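Local coordinates for transcriptional regulator, LysR family (PDB 3T1B), which probably acts as a DNA-binding transcriptional regulator of the LysR family, activating virulence genes in Vibrio cholerae, at residues 95-100 with 124-129. The protein carries 1 engineered substitution. Numbering follows the deposited sequence.
Sequences ISAPSE and LMMSNQ. Engineered in segment 95-100: Glu100 (natural residue Asn).
CD1 of Leu124 reaches across the sheet to the neighbouring strand, 3.8 Å from CG2 of Ile95 and 4.0 Å from CB of Ala97. The leucine holds CG anti to its own nitrogen (chi1 180°), and the turn about the next bond then carries this methyl to the carbonyl oxygen of Ile95; the Ile95 and Leu124 side chains meet at a slant rather than flat against each other. Met126 shares the face of Ile95, Ala97 and Leu124; its chain is bent, with CG resting over the carbonyls of Ala97 and Pro98 and beside CA of Ser99. Helix 102-116 covers this side, where Thr102 touches both Ala97 and Met126. Ser96 and Met125 occupy the other face.

Strands 95-98 and 124-127 run parallel in the beta-alpha-beta unit completed by helix 102-116, part of the LysR substrate-binding domain, whose sheet it helps build. Two nearly straight backbone bonds join them, Met125 N to Ile95 O and Ala97 N to Met125 O. The third, Ser127 N to Ala97 O, is longer at 3.2 Å and more bent (151° at the hydrogen). At the C-terminal end of the pairing the bond from Ser99 N to Ser127 O is weak. A chi1 of -66° puts OG of Ser99 anti to the carbonyl carbon and beside its own N, facing Asn128, where it gives another weak bond to OD1 at 3.3 Å. ND2 of Asn128 reaches Ser218 O of the same chain through a further weak bond, while OE1 of Glu100, an engineered residue, accepts from Asn221 N.

A strand of the second subunit continues the sheet beside Leu124, and OG of Ser218 of that subunit hydrogen-bonds Met126 N. The chemistry thus changes along the contact: regular backbone bonds and apolar packing fix the strands, whereas weaker polar contacts hold Ser99 to Ser127 and Asn128.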
ATOM      1  N   ILE A  95      -7.378  -4.275  19.477  1.00 29.07           N
ATOM      2  CA  ILE A  95      -7.473  -2.850  19.775  1.00 28.58           C
ATOM      3  C   ILE A  95      -6.103  -2.176  19.820  1.00 29.78           C
ATOM      4  O   ILE A  95      -5.158  -2.703  20.408  1.00 30.13           O
ATOM      5  CB  ILE A  95      -8.194  -2.610  21.111  1.00 29.37           C
ATOM      6  CG1 ILE A  95      -9.618  -3.161  21.050  1.00 28.74           C
ATOM      7  CG2 ILE A  95      -8.222  -1.126  21.440  1.00 29.20           C
ATOM      8  CD1 ILE A  95     -10.376  -3.022  22.347  1.00 29.68           C
ATOM      9  N   SER A  96      -6.004  -1.010  19.190  1.00 34.48           N
ATOM     10  CA  SER A  96      -4.766  -0.237  19.181  1.00 34.73           C
ATOM     11  C   SER A  96      -4.960   1.067  19.943  1.00 34.89           C
ATOM     12  O   SER A  96      -5.959   1.759  19.755  1.00 35.04           O
ATOM     13  CB  SER A  96      -4.327   0.052  17.746  1.00 36.89           C
ATOM     14  OG  SER A  96      -3.182   0.888  17.717  1.00 38.09           O
ATOM     15  N   ALA A  97      -4.002   1.397  20.804  1.00 30.79           N
ATOM     16  CA  ALA A  97      -4.102   2.580  21.650  1.00 31.98           C
ATOM     17  C   ALA A  97      -2.746   3.274  21.808  1.00 33.08           C
ATOM     18  O   ALA A  97      -1.706   2.671  21.550  1.00 33.22           O
ATOM     19  CB  ALA A  97      -4.674   2.203  23.009  1.00 29.99           C
ATOM     20  N   PRO A  98      -2.757   4.550  22.231  1.00 34.78           N
ATOM     21  CA  PRO A  98      -1.534   5.349  22.391  1.00 35.65           C
ATOM     22  C   PRO A  98      -0.632   4.818  23.504  1.00 37.02           C
ATOM     23  O   PRO A  98      -1.128   4.326  24.518  1.00 35.54           O
ATOM     24  CB  PRO A  98      -2.067   6.738  22.761  1.00 36.17           C
ATOM     25  CG  PRO A  98      -3.477   6.753  22.267  1.00 35.10           C
ATOM     26  CD  PRO A  98      -3.965   5.357  22.475  1.00 33.89           C
ATOM     27  N   SER A  99       0.679   4.935  23.310  1.00 52.38           N
ATOM     28  CA  SER A  99       1.658   4.376  24.240  1.00 52.33           C
ATOM     29  C   SER A  99       1.475   4.840  25.685  1.00 54.59           C
ATOM     30  O   SER A  99       1.265   4.027  26.584  1.00 53.65           O
ATOM     31  CB  SER A  99       3.081   4.705  23.775  1.00 55.96           C
ATOM     32  OG  SER A  99       3.383   4.063  22.545  1.00 57.97           O
ATOM     33  N   GLU A 100       1.554   6.149  25.902  1.00 59.40           N
ATOM     34  CA  GLU A 100       1.623   6.699  27.254  1.00 62.42           C
ATOM     35  C   GLU A 100       0.265   6.896  27.928  1.00 58.67           C
ATOM     36  O   GLU A 100       0.160   6.824  29.153  1.00 59.57           O
ATOM     37  CB  GLU A 100       2.370   8.033  27.238  1.00 66.38           C
ATOM     38  CG  GLU A 100       3.576   8.059  26.317  1.00 68.25           C
ATOM     39  CD  GLU A 100       4.658   7.083  26.736  1.00 69.17           C
ATOM     40  OE1 GLU A 100       5.044   7.091  27.924  1.00 66.77           O
ATOM     41  OE2 GLU A 100       5.126   6.310  25.874  1.00 71.35           O
ATOM     42  N   LEU A 124      -4.533  -6.047  22.894  1.00 31.14           N
ATOM     43  CA  LEU A 124      -4.219  -4.623  22.910  1.00 32.12           C
ATOM     44  C   LEU A 124      -2.773  -4.343  22.506  1.00 33.60           C
ATOM     45  O   LEU A 124      -1.837  -4.925  23.055  1.00 33.91           O
ATOM     46  CB  LEU A 124      -4.499  -4.042  24.299  1.00 30.74           C
ATOM     47  CG  LEU A 124      -4.226  -2.551  24.524  1.00 30.50           C
ATOM     48  CD1 LEU A 124      -5.168  -1.688  23.692  1.00 28.79           C
ATOM     49  CD2 LEU A 124      -4.354  -2.218  25.998  1.00 29.95           C
ATOM     50  N   MET A 125      -2.600  -3.441  21.546  1.00 42.11           N
ATOM     51  CA  MET A 125      -1.270  -3.043  21.095  1.00 42.17           C
ATOM     52  C   MET A 125      -1.096  -1.529  21.203  1.00 42.17           C
ATOM     53  O   MET A 125      -1.946  -0.770  20.738  1.00 42.39           O
ATOM     54  CB  MET A 125      -1.033  -3.498  19.654  1.00 44.69           C
ATOM     55  CG  MET A 125       0.301  -3.044  19.066  1.00 49.71           C
ATOM     56  SD  MET A 125       1.695  -3.860  19.867  1.00 58.50           S
ATOM     57  CE  MET A 125       3.039  -2.753  19.452  1.00 51.16           C
ATOM     58  N   MET A 126       0.002  -1.092  21.815  1.00 36.42           N
ATOM     59  CA  MET A 126       0.284   0.337  21.965  1.00 36.64           C
ATOM     60  C   MET A 126       1.394   0.810  21.024  1.00 39.80           C
ATOM     61  O   MET A 126       2.393   0.117  20.832  1.00 41.19           O
ATOM     62  CB  MET A 126       0.652   0.671  23.415  1.00 36.49           C
ATOM     63  CG  MET A 126      -0.503   1.198  24.253  1.00 37.35           C
ATOM     64  SD  MET A 126      -1.267  -0.053  25.301  1.00 37.42           S
ATOM     65  CE  MET A 126       0.115  -0.496  26.350  1.00 35.40           C
ATOM     66  N   SER A 127       1.215   1.994  20.445  1.00 41.38           N
ATOM     67  CA  SER A 127       2.199   2.558  19.527  1.00 44.87           C
ATOM     68  C   SER A 127       2.235   4.083  19.609  1.00 45.96           C
ATOM     69  O   SER A 127       1.275   4.710  20.059  1.00 43.38           O
ATOM     70  CB  SER A 127       1.918   2.109  18.088  1.00 44.94           C
ATOM     71  OG  SER A 127       0.595   2.427  17.690  1.00 44.49           O
ATOM     72  N   ASN A 128       3.349   4.665  19.174  1.00 63.81           N
ATOM     73  CA  ASN A 128       3.523   6.116  19.159  1.00 64.32           C
ATOM     74  C   ASN A 128       3.058   6.754  17.855  1.00 64.73           C
ATOM     75  O   ASN A 128       2.622   7.905  17.835  1.00 63.81           O
ATOM     76  CB  ASN A 128       4.990   6.480  19.408  1.00 65.09           C
ATOM     77  CG  ASN A 128       5.271   6.800  20.862  1.00 69.00           C
ATOM     78  OD1 ASN A 128       4.353   7.078  21.633  1.00 68.09           O
ATOM     79  ND2 ASN A 128       6.545   6.771  21.243  1.00 68.79           N
ATOM     80  N   GLN A 129       3.156   5.998  16.768  1.00 66.29           N
ATOM     81  CA  GLN A 129       2.871   6.522  15.440  1.00 66.69           C
ATOM     82  C   GLN A 129       1.554   5.976  14.897  1.00 65.68           C
ATOM     83  O   GLN A 129       1.513   4.888  14.320  1.00 67.21           O
ATOM     84  CB  GLN A 129       4.027   6.187  14.496  1.00 69.08           C
ATOM     85  CG  GLN A 129       5.371   6.701  14.992  1.00 70.97           C
ATOM     86  CD  GLN A 129       6.529   5.813  14.589  1.00 71.75           C
ATOM     87  OE1 GLN A 129       6.965   4.957  15.357  1.00 73.88           O
ATOM     88  NE2 GLN A 129       7.039   6.018  13.382  1.00 72.63           N
TER